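Local structure of protein translation elongation factor 1A (Methanosarcina mazei, 3WND) at residues T35-A38 with A39-K43; D123-H126 with M127-D131; C287-S290 with K291-K295. The protein is an EF-Tu- and SelB-like translation factor that binds cysteinyl-tRNA(Cys) in its GTP-bound form and probably takes part in translation elongation. All blocks are in the same frame, centred on the assembly; numbering follows the deposited sequence.

Overall arrangement
The three interactions illustrate how a chain turns a corner at the end of a regular element through contacts between residues close in sequence. Interactions 1 and 2 belong to the nucleotide-binding domain, with centres about 23 Å apart: the first lies toward the C-terminal end of helix 34-39, the second starts helix 127-140. Interaction 3 ends strand 282-289 in the C-terminal beta domain, its centre about 34 Å from that of interaction 1. Interactions 1 and 3 are partly buried, whereas interaction 2 lies at the surface. Their chemistry differs with the element each one borders: backbone carbonyls, an asparagine amide and a leucine pair; methyl packing across the helix start; and a serine hydroxyl with methyl contacts.

Interaction 1 (T35-A38 with A39-K43); sequences TSLA and ANLGK
The carbonyl oxygen of Ser36 is gripped by two donors from one residue, Asn40: the backbone N lies 3.2 Å from Ser36 O, and the side-chain ND2 of Asn40 reaches Ser36 O at 2.9 Å. The setting is the C-terminal end of the short helix 34-39, which follows a P-loop-like turn of a GTPase domain, with Arg34 where the consensus has lysine, and leads to strand 43-47. Thr35 and Ser36 at its start belong to the GDP site, which holds no GDP in this model. The two donors approach Ser36 O from opposite faces of its carbonyl plane, and neither bond is straight. With CG anti to the carbonyl carbon (chi1 -79°), the Asn40 side chain folds back beside its own backbone N, which lets a single residue hold the oxygen twice.

The neighbouring backbone bonds shift in register. Ala39 N makes a regular helical bond to Thr35 O at 2.8 Å, arriving nearly along the C=O axis, whereas Leu41 N donates to Ala38 O at 2.9 Å, a three-residue step, with the donor well above the carbonyl plane; Gly42 N adds a weak bond to the same oxygen. The hydroxyl of Thr35 turns from this backbone network to Asp66, while Tyr53 packs against Thr35, Ala38 and Ala39.

The inner side is apolar. Leu37 extends its CG anti to the backbone N (chi1 176°) and crosses Leu41 obliquely; beyond them, helix 167-187 contributes Leu170 against Leu37 and Lys171 against Leu41. Leu41 also lies close over the preceding turn, with its CG 3.2 Å from Leu37 O. The leucine branches themselves meet methyl to methyl, Leu37 CD1 standing 4.0 Å from Leu41 CD1.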
ATOM      1  N   THR A  35       4.387 -11.121  10.948  1.00 16.21           N
ATOM      2  CA  THR A  35       5.809 -11.217  10.607  1.00 13.66           C
ATOM      3  C   THR A  35       6.253 -12.637  10.370  1.00 16.06           C
ATOM      4  O   THR A  35       6.956 -12.878   9.384  1.00 15.61           O
ATOM      5  CB  THR A  35       6.664 -10.564  11.730  1.00 16.90           C
ATOM      6  OG1 THR A  35       6.326  -9.170  11.790  1.00 20.34           O
ATOM      7  CG2 THR A  35       8.152 -10.767  11.428  1.00 16.45           C
ATOM      8  N   SER A  36       5.709 -13.630  11.130  1.00 13.97           N
ATOM      9  CA  SER A  36       6.131 -14.978  10.862  1.00 16.73           C
ATOM     10  C   SER A  36       5.645 -15.443   9.535  1.00 16.26           C
ATOM     11  O   SER A  36       6.319 -16.201   8.862  1.00 17.96           O
ATOM     12  CB  SER A  36       5.539 -15.878  11.963  1.00 19.12           C
ATOM     13  OG  SER A  36       6.193 -15.547  13.170  1.00 28.34           O
ATOM     14  N   LEU A  37       4.472 -14.945   9.125  1.00 14.24           N
ATOM     15  CA  LEU A  37       3.958 -15.408   7.800  1.00 13.40           C
ATOM     16  C   LEU A  37       4.865 -14.791   6.678  1.00 13.73           C
ATOM     17  O   LEU A  37       5.275 -15.520   5.738  1.00 13.49           O
ATOM     18  CB  LEU A  37       2.487 -14.974   7.645  1.00 13.05           C
ATOM     19  CG  LEU A  37       1.836 -15.299   6.254  1.00 13.34           C
ATOM     20  CD1 LEU A  37       1.931 -16.749   5.947  1.00 16.55           C
ATOM     21  CD2 LEU A  37       0.407 -14.708   6.172  1.00 13.91           C
ATOM     22  N   ALA A  38       5.022 -13.456   6.748  1.00 14.89           N
ATOM     23  CA  ALA A  38       5.819 -12.718   5.743  1.00 13.05           C
ATOM     24  C   ALA A  38       7.222 -13.436   5.667  1.00 15.03           C
ATOM     25  O   ALA A  38       7.743 -13.733   4.579  1.00 15.91           O
ATOM     26  CB  ALA A  38       5.991 -11.224   6.137  1.00 14.46           C
ATOM     27  N   ALA A  39       7.838 -13.660   6.849  1.00 12.82           N
ATOM     28  CA  ALA A  39       9.212 -14.187   6.931  1.00 13.12           C
ATOM     29  C   ALA A  39       9.336 -15.601   6.317  1.00 14.74           C
ATOM     30  O   ALA A  39      10.412 -15.983   5.875  1.00 19.69           O
ATOM     31  CB  ALA A  39       9.678 -14.168   8.399  1.00 17.53           C
ATOM     32  N   ASN A  40       8.243 -16.370   6.325  1.00 13.93           N
ATOM     33  CA  ASN A  40       8.240 -17.701   5.713  1.00 16.00           C
ATOM     34  C   ASN A  40       7.775 -17.714   4.289  1.00 16.31           C
ATOM     35  O   ASN A  40       7.762 -18.773   3.631  1.00 16.22           O
ATOM     36  CB  ASN A  40       7.353 -18.631   6.553  1.00 14.71           C
ATOM     37  CG  ASN A  40       8.085 -19.138   7.825  1.00 15.66           C
ATOM     38  OD1 ASN A  40       9.041 -19.897   7.716  1.00 16.65           O
ATOM     39  ND2 ASN A  40       7.668 -18.715   9.004  1.00 18.41           N
ATOM     40  N   LEU A  41       7.480 -16.516   3.734  1.00 16.16           N
ATOM     41  CA  LEU A  41       7.062 -16.434   2.326  1.00 16.73           C
ATOM     42  C   LEU A  41       8.181 -15.884   1.424  1.00 16.64           C
ATOM     43  O   LEU A  41       8.082 -16.018   0.188  1.00 19.01           O
ATOM     44  CB  LEU A  41       5.832 -15.536   2.158  1.00 15.31           C
ATOM     45  CG  LEU A  41       4.555 -16.155   2.726  1.00 14.32           C
ATOM     46  CD1 LEU A  41       3.434 -15.219   2.567  1.00 15.07           C
ATOM     47  CD2 LEU A  41       4.177 -17.477   2.073  1.00 19.46           C
ATOM     48  N   GLY A  42       9.190 -15.268   2.007  1.00 18.08           N
ATOM     49  CA  GLY A  42      10.359 -14.803   1.183  1.00 18.25           C
ATOM     50  C   GLY A  42      11.567 -14.450   2.051  1.00 15.98           C
ATOM     51  O   GLY A  42      11.579 -14.666   3.284  1.00 17.90           O
ATOM     52  N   LYS A  43      12.597 -13.964   1.384  1.00 18.30           N
ATOM     53  CA  LYS A  43      13.869 -13.607   1.969  1.00 21.64           C
ATOM     54  C   LYS A  43      13.897 -12.125   2.397  1.00 19.41           C
ATOM     55  O   LYS A  43      13.627 -11.222   1.591  1.00 21.68           O
ATOM     56  CB  LYS A  43      14.959 -13.849   0.908  1.00 27.65           C
ATOM     57  CG  LYS A  43      16.325 -13.267   1.222  1.00 25.57           C
ATOM     58  CD  LYS A  43      17.312 -13.559   0.074  1.00 41.85           C
ATOM     59  CE  LYS A  43      17.238 -15.008  -0.558  1.00 36.86           C
ATOM     60  NZ  LYS A  43      16.736 -15.059  -1.933  1.00 50.41           N
TER

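Interaction 2 (D123-H126 with M127-D131)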
ATOM      1  N   ASP A 123      -3.058 -23.924  14.473  1.00 17.04           N
ATOM      2  CA  ASP A 123      -2.703 -24.993  15.443  1.00 15.89           C
ATOM      3  C   ASP A 123      -3.142 -24.640  16.893  1.00 18.07           C
ATOM      4  O   ASP A 123      -3.218 -25.530  17.754  1.00 21.39           O
ATOM      5  CB  ASP A 123      -1.190 -25.266  15.379  1.00 18.59           C
ATOM      6  CG  ASP A 123      -0.364 -24.051  15.719  1.00 17.30           C
ATOM      7  OD1 ASP A 123      -0.542 -22.953  15.092  1.00 20.26           O
ATOM      8  OD2 ASP A 123       0.499 -24.197  16.605  1.00 23.51           O
ATOM      9  N   SER A 124      -3.442 -23.367  17.152  1.00 14.94           N
ATOM     10  CA  SER A 124      -3.927 -22.965  18.453  1.00 18.04           C
ATOM     11  C   SER A 124      -5.428 -23.001  18.656  1.00 20.68           C
ATOM     12  O   SER A 124      -5.896 -22.623  19.711  1.00 23.59           O
ATOM     13  CB  SER A 124      -3.370 -21.549  18.799  1.00 17.27           C
ATOM     14  OG  SER A 124      -4.062 -20.561  18.049  1.00 18.33           O
ATOM     15  N   THR A 125      -6.176 -23.497  17.673  1.00 17.97           N
ATOM     16  CA  THR A 125      -7.618 -23.416  17.684  1.00 18.15           C
ATOM     17  C   THR A 125      -8.170 -24.688  17.121  1.00 20.13           C
ATOM     18  O   THR A 125      -7.426 -25.670  17.010  1.00 23.41           O
ATOM     19  CB  THR A 125      -8.103 -22.157  16.956  1.00 20.85           C
ATOM     20  OG1 THR A 125      -9.509 -22.029  17.138  1.00 18.43           O
ATOM     21  CG2 THR A 125      -7.765 -22.158  15.494  1.00 17.43           C
ATOM     22  N   HIS A 126      -9.480 -24.740  16.848  1.00 19.61           N
ATOM     23  CA  HIS A 126     -10.145 -25.942  16.406  1.00 19.31           C
ATOM     24  C   HIS A 126     -11.031 -25.584  15.293  1.00 17.20           C
ATOM     25  O   HIS A 126     -11.531 -24.439  15.186  1.00 16.19           O
ATOM     26  CB  HIS A 126     -11.020 -26.581  17.534  1.00 21.47           C
ATOM     27  CG  HIS A 126     -10.291 -26.857  18.881  1.00 26.69           C
ATOM     28  ND1 HIS A 126      -9.479 -27.924  19.076  1.00 35.81           N
ATOM     29  CD2 HIS A 126     -10.361 -26.192  20.085  1.00 27.11           C
ATOM     30  CE1 HIS A 126      -9.015 -27.944  20.355  1.00 44.45           C
ATOM     31  NE2 HIS A 126      -9.546 -26.872  20.991  1.00 37.36           N
ATOM     32  N   MET A 127     -11.306 -26.591  14.417  1.00 18.82           N
ATOM     33  CA  MET A 127     -12.177 -26.418  13.270  1.00 20.67           C
ATOM     34  C   MET A 127     -13.467 -25.690  13.595  1.00 18.67           C
ATOM     35  O   MET A 127     -13.903 -24.770  12.852  1.00 19.23           O
ATOM     36  CB  MET A 127     -12.498 -27.754  12.532  1.00 26.63           C
ATOM     37  CG  MET A 127     -13.060 -27.558  11.099  1.00 36.63           C
ATOM     38  SD  MET A 127     -12.117 -26.440   9.969  1.00 53.21           S
ATOM     39  CE  MET A 127     -10.485 -27.166  10.105  1.00 35.75           C
ATOM     40  N   HIS A 128     -14.136 -26.094  14.686  1.00 19.90           N
ATOM     41  CA  HIS A 128     -15.419 -25.518  14.925  1.00 16.97           C
ATOM     42  C   HIS A 128     -15.315 -24.063  15.323  1.00 16.36           C
ATOM     43  O   HIS A 128     -16.222 -23.314  15.014  1.00 21.02           O
ATOM     44  CB  HIS A 128     -16.266 -26.317  15.938  1.00 15.69           C
ATOM     45  CG  HIS A 128     -16.749 -27.618  15.390  1.00 20.09           C
ATOM     46  ND1 HIS A 128     -16.929 -28.710  16.192  1.00 26.84           N
ATOM     47  CD2 HIS A 128     -17.010 -28.021  14.067  1.00 28.34           C
ATOM     48  CE1 HIS A 128     -17.292 -29.778  15.406  1.00 28.94           C
ATOM     49  NE2 HIS A 128     -17.354 -29.354  14.111  1.00 31.21           N
ATOM     50  N   ALA A 129     -14.212 -23.684  16.033  1.00 14.71           N
ATOM     51  CA  ALA A 129     -13.968 -22.265  16.320  1.00 15.21           C
ATOM     52  C   ALA A 129     -13.640 -21.473  15.024  1.00 16.88           C
ATOM     53  O   ALA A 129     -14.045 -20.297  14.858  1.00 16.67           O
ATOM     54  CB  ALA A 129     -12.856 -22.134  17.338  1.00 17.81           C
ATOM     55  N   ILE A 130     -12.874 -22.093  14.143  1.00 17.53           N
ATOM     56  CA  ILE A 130     -12.481 -21.430  12.894  1.00 18.62           C
ATOM     57  C   ILE A 130     -13.724 -21.223  12.055  1.00 21.84           C
ATOM     58  O   ILE A 130     -13.885 -20.153  11.452  1.00 21.23           O
ATOM     59  CB  ILE A 130     -11.452 -22.324  12.099  1.00 16.64           C
ATOM     60  CG1 ILE A 130     -10.129 -22.417  12.878  1.00 15.72           C
ATOM     61  CG2 ILE A 130     -11.199 -21.813  10.684  1.00 19.51           C
ATOM     62  CD1 ILE A 130      -9.236 -23.602  12.474  1.00 20.81           C
ATOM     63  N   ASP A 131     -14.632 -22.246  12.029  1.00 20.61           N
ATOM     64  CA  ASP A 131     -15.865 -22.038  11.264  1.00 28.92           C
ATOM     65  C   ASP A 131     -16.712 -20.892  11.850  1.00 23.76           C
ATOM     66  O   ASP A 131     -17.265 -20.060  11.093  1.00 26.05           O
ATOM     67  CB  ASP A 131     -16.663 -23.340  11.066  1.00 33.42           C
ATOM     68  CG  ASP A 131     -15.848 -24.340  10.311  1.00 44.79           C
ATOM     69  OD1 ASP A 131     -14.881 -23.885   9.621  1.00 46.07           O
ATOM     70  OD2 ASP A 131     -16.077 -25.553  10.468  1.00 56.61           O
TER
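Thr125 lays its methyl group against the flank of Ile130, CG2 standing 3.5 Å from Ile130 CG1 and slightly farther from CD1. The other branch faces the same helix one residue earlier, Thr125 OG1 lying 3.4 Å from Ala129 CB. The torsion explains this split: OG1 is anti to the backbone N (chi1 -173°), leaving CG2 in the cramped place between N and the carbonyl carbon, and both branches face the opening turn of helix 127-140.

The turn itself is closed by a backbone bond. Ile130 N donates to His126 O at 2.9 Å, with a nearly straight N-H and an approach close to the carbonyl axis. Ile130 CG1 rests 3.4 Å from His126 O, coming from a direction neighbouring that of the backbone N, while also meeting the threonine methyl. Pro93 touches Thr125 from a neighbouring loop.

His126 holds the N-cap position, which makes Thr125 and Ile130 the N' and N4 residues, and their contact is like that of a hydrophobic staple, with a threonine methyl as one half. It begins two residues after Asp123 of the GDP site, the aspartate probably corresponding to that of the GTPase NKxD motif.

Interaction 3 (C287-S290 with K291-K295)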
ATOM      1  N   CYS A 287     -14.723  14.505  -0.234  1.00 21.11           N
ATOM      2  CA  CYS A 287     -14.440  13.464   0.776  1.00 18.30           C
ATOM      3  C   CYS A 287     -15.705  12.729   1.128  1.00 18.42           C
ATOM      4  O   CYS A 287     -16.847  13.288   1.098  1.00 19.19           O
ATOM      5  CB  CYS A 287     -13.935  14.121   2.073  1.00 19.38           C
ATOM      6  SG  CYS A 287     -12.325  14.920   1.886  1.00 20.89           S
ATOM      7  N   THR A 288     -15.490  11.483   1.528  1.00 15.51           N
ATOM      8  CA  THR A 288     -16.524  10.639   2.020  1.00 17.53           C
ATOM      9  C   THR A 288     -15.991  10.257   3.399  1.00 15.95           C
ATOM     10  O   THR A 288     -14.897   9.643   3.511  1.00 16.00           O
ATOM     11  CB  THR A 288     -16.672   9.380   1.150  1.00 20.17           C
ATOM     12  OG1 THR A 288     -17.207   9.737  -0.117  1.00 22.13           O
ATOM     13  CG2 THR A 288     -17.676   8.517   1.779  1.00 27.25           C
ATOM     14  N   VAL A 289     -16.736  10.648   4.432  1.00 14.28           N
ATOM     15  CA  VAL A 289     -16.352  10.412   5.841  1.00 15.56           C
ATOM     16  C   VAL A 289     -16.858   9.085   6.396  1.00 15.69           C
ATOM     17  O   VAL A 289     -17.986   8.688   6.186  1.00 16.53           O
ATOM     18  CB  VAL A 289     -16.932  11.580   6.710  1.00 17.38           C
ATOM     19  CG1 VAL A 289     -16.507  11.460   8.195  1.00 13.65           C
ATOM     20  CG2 VAL A 289     -16.562  12.987   6.119  1.00 17.83           C
ATOM     21  N   SER A 290     -15.918   8.355   7.005  1.00 14.36           N
ATOM     22  CA  SER A 290     -16.234   7.060   7.631  1.00 14.02           C
ATOM     23  C   SER A 290     -17.431   7.230   8.597  1.00 14.40           C
ATOM     24  O   SER A 290     -17.538   8.239   9.341  1.00 15.87           O
ATOM     25  CB  SER A 290     -15.084   6.705   8.498  1.00 13.18           C
ATOM     26  OG  SER A 290     -15.278   5.435   9.149  1.00 14.14           O
ATOM     27  N   LYS A 291     -18.226   6.160   8.692  1.00 17.15           N
ATOM     28  CA  LYS A 291     -19.246   6.161   9.745  1.00 18.08           C
ATOM     29  C   LYS A 291     -18.584   5.998  11.125  1.00 13.74           C
ATOM     30  O   LYS A 291     -19.226   6.231  12.162  1.00 17.69           O
ATOM     31  CB  LYS A 291     -20.161   4.956   9.545  1.00 18.45           C
ATOM     32  CG  LYS A 291     -21.076   5.171   8.380  1.00 24.07           C
ATOM     33  CD  LYS A 291     -21.902   3.938   8.134  1.00 29.60           C
ATOM     34  CE  LYS A 291     -22.472   4.110   6.748  1.00 31.33           C
ATOM     35  NZ  LYS A 291     -23.338   2.939   6.504  1.00 30.80           N
ATOM     36  N   PHE A 292     -17.324   5.528  11.174  1.00 13.34           N
ATOM     37  CA  PHE A 292     -16.698   5.176  12.426  1.00 13.71           C
ATOM     38  C   PHE A 292     -15.623   6.176  12.873  1.00 15.25           C
ATOM     39  O   PHE A 292     -14.542   5.798  13.294  1.00 17.70           O
ATOM     40  CB  PHE A 292     -16.181   3.731  12.337  1.00 14.55           C
ATOM     41  CG  PHE A 292     -17.334   2.738  12.249  1.00 16.15           C
ATOM     42  CD1 PHE A 292     -17.994   2.383  13.431  1.00 18.46           C
ATOM     43  CD2 PHE A 292     -17.831   2.335  11.034  1.00 16.54           C
ATOM     44  CE1 PHE A 292     -19.139   1.583  13.354  1.00 20.95           C
ATOM     45  CE2 PHE A 292     -18.939   1.547  10.971  1.00 23.14           C
ATOM     46  CZ  PHE A 292     -19.591   1.157  12.092  1.00 21.38           C
ATOM     47  N   THR A 293     -15.949   7.443  12.761  1.00 20.10           N
ATOM     48  CA  THR A 293     -15.072   8.489  13.207  1.00 16.28           C
ATOM     49  C   THR A 293     -15.890   9.612  13.897  1.00 18.54           C
ATOM     50  O   THR A 293     -17.101   9.485  14.046  1.00 18.78           O
ATOM     51  CB  THR A 293     -14.193   9.041  12.029  1.00 15.24           C
ATOM     52  OG1 THR A 293     -13.124   9.844  12.571  1.00 16.49           O
ATOM     53  CG2 THR A 293     -15.013   9.895  11.060  1.00 14.59           C
ATOM     54  N   LYS A 294     -15.207  10.673  14.289  1.00 18.01           N
ATOM     55  CA  LYS A 294     -15.804  11.882  14.987  1.00 17.73           C
ATOM     56  C   LYS A 294     -16.171  12.879  13.933  1.00 18.70           C
ATOM     57  O   LYS A 294     -15.476  12.955  12.895  1.00 19.45           O
ATOM     58  CB  LYS A 294     -14.692  12.542  15.910  1.00 23.34           C
ATOM     59  CG  LYS A 294     -14.540  12.124  17.363  1.00 34.87           C
ATOM     60  CD  LYS A 294     -15.743  12.373  18.272  1.00 41.51           C
ATOM     61  CE  LYS A 294     -15.437  13.035  19.624  1.00 39.66           C
ATOM     62  NZ  LYS A 294     -16.226  12.490  20.840  1.00 28.07           N
ATOM     63  N   LYS A 295     -17.218  13.663  14.166  1.00 21.72           N
ATOM     64  CA  LYS A 295     -17.516  14.733  13.236  1.00 23.16           C
ATOM     65  C   LYS A 295     -16.285  15.628  13.049  1.00 21.60           C
ATOM     66  O   LYS A 295     -15.523  15.901  13.994  1.00 21.83           O
ATOM     67  CB  LYS A 295     -18.725  15.579  13.731  1.00 23.52           C
ATOM     68  CG  LYS A 295     -18.462  16.440  14.943  1.00 29.90           C
ATOM     69  CD  LYS A 295     -19.809  16.991  15.564  1.00 34.93           C
ATOM     70  CE  LYS A 295     -19.624  18.416  15.988  1.00 40.37           C
ATOM     71  NZ  LYS A 295     -20.605  18.876  17.013  1.00 38.45           N
TER
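This is a local turn contact at the end of strand 282-289, where the chain leaves the antiparallel sheet of the C-terminal domain and enters the loop leading to strand 301-306. Its one polar bond joins a side chain to the backbone: Phe292 N donates to Ser290 OG at 2.9 Å, with an N-H...O angle of 158°. Ser290 can accept it because its hydroxyl is anti to the backbone N (chi1 -179°) and lies beside the carbonyl carbon, facing the onward chain. The same hydroxyl sits at the edge of the Phe292 ring, near its plane, and 3.7 Å from Phe292 CB. A bound citrate lies close to the phenylalanine side chain.

Beside the polar bond, methyl groups meet. Val289 CG1 approaches Thr293 CG2 at 3.6 Å, the two side chains crossing at about a right angle, and the threonine methyl also rests 3.5 Å from Ser290 O. Leu359 and Ala364 pack on Thr293 as well. Backbone pairing with Ala364 ties Ser290 to strand 363-369, and Gln361 NE2, just before that strand, donates to Phe292 O.

A serine oxygen bound to the backbone N two residues later defines an ST turn, here leading the chain from an inner strand of the sheet into the loop, in a beta domain that probably corresponds to domain III of SelB.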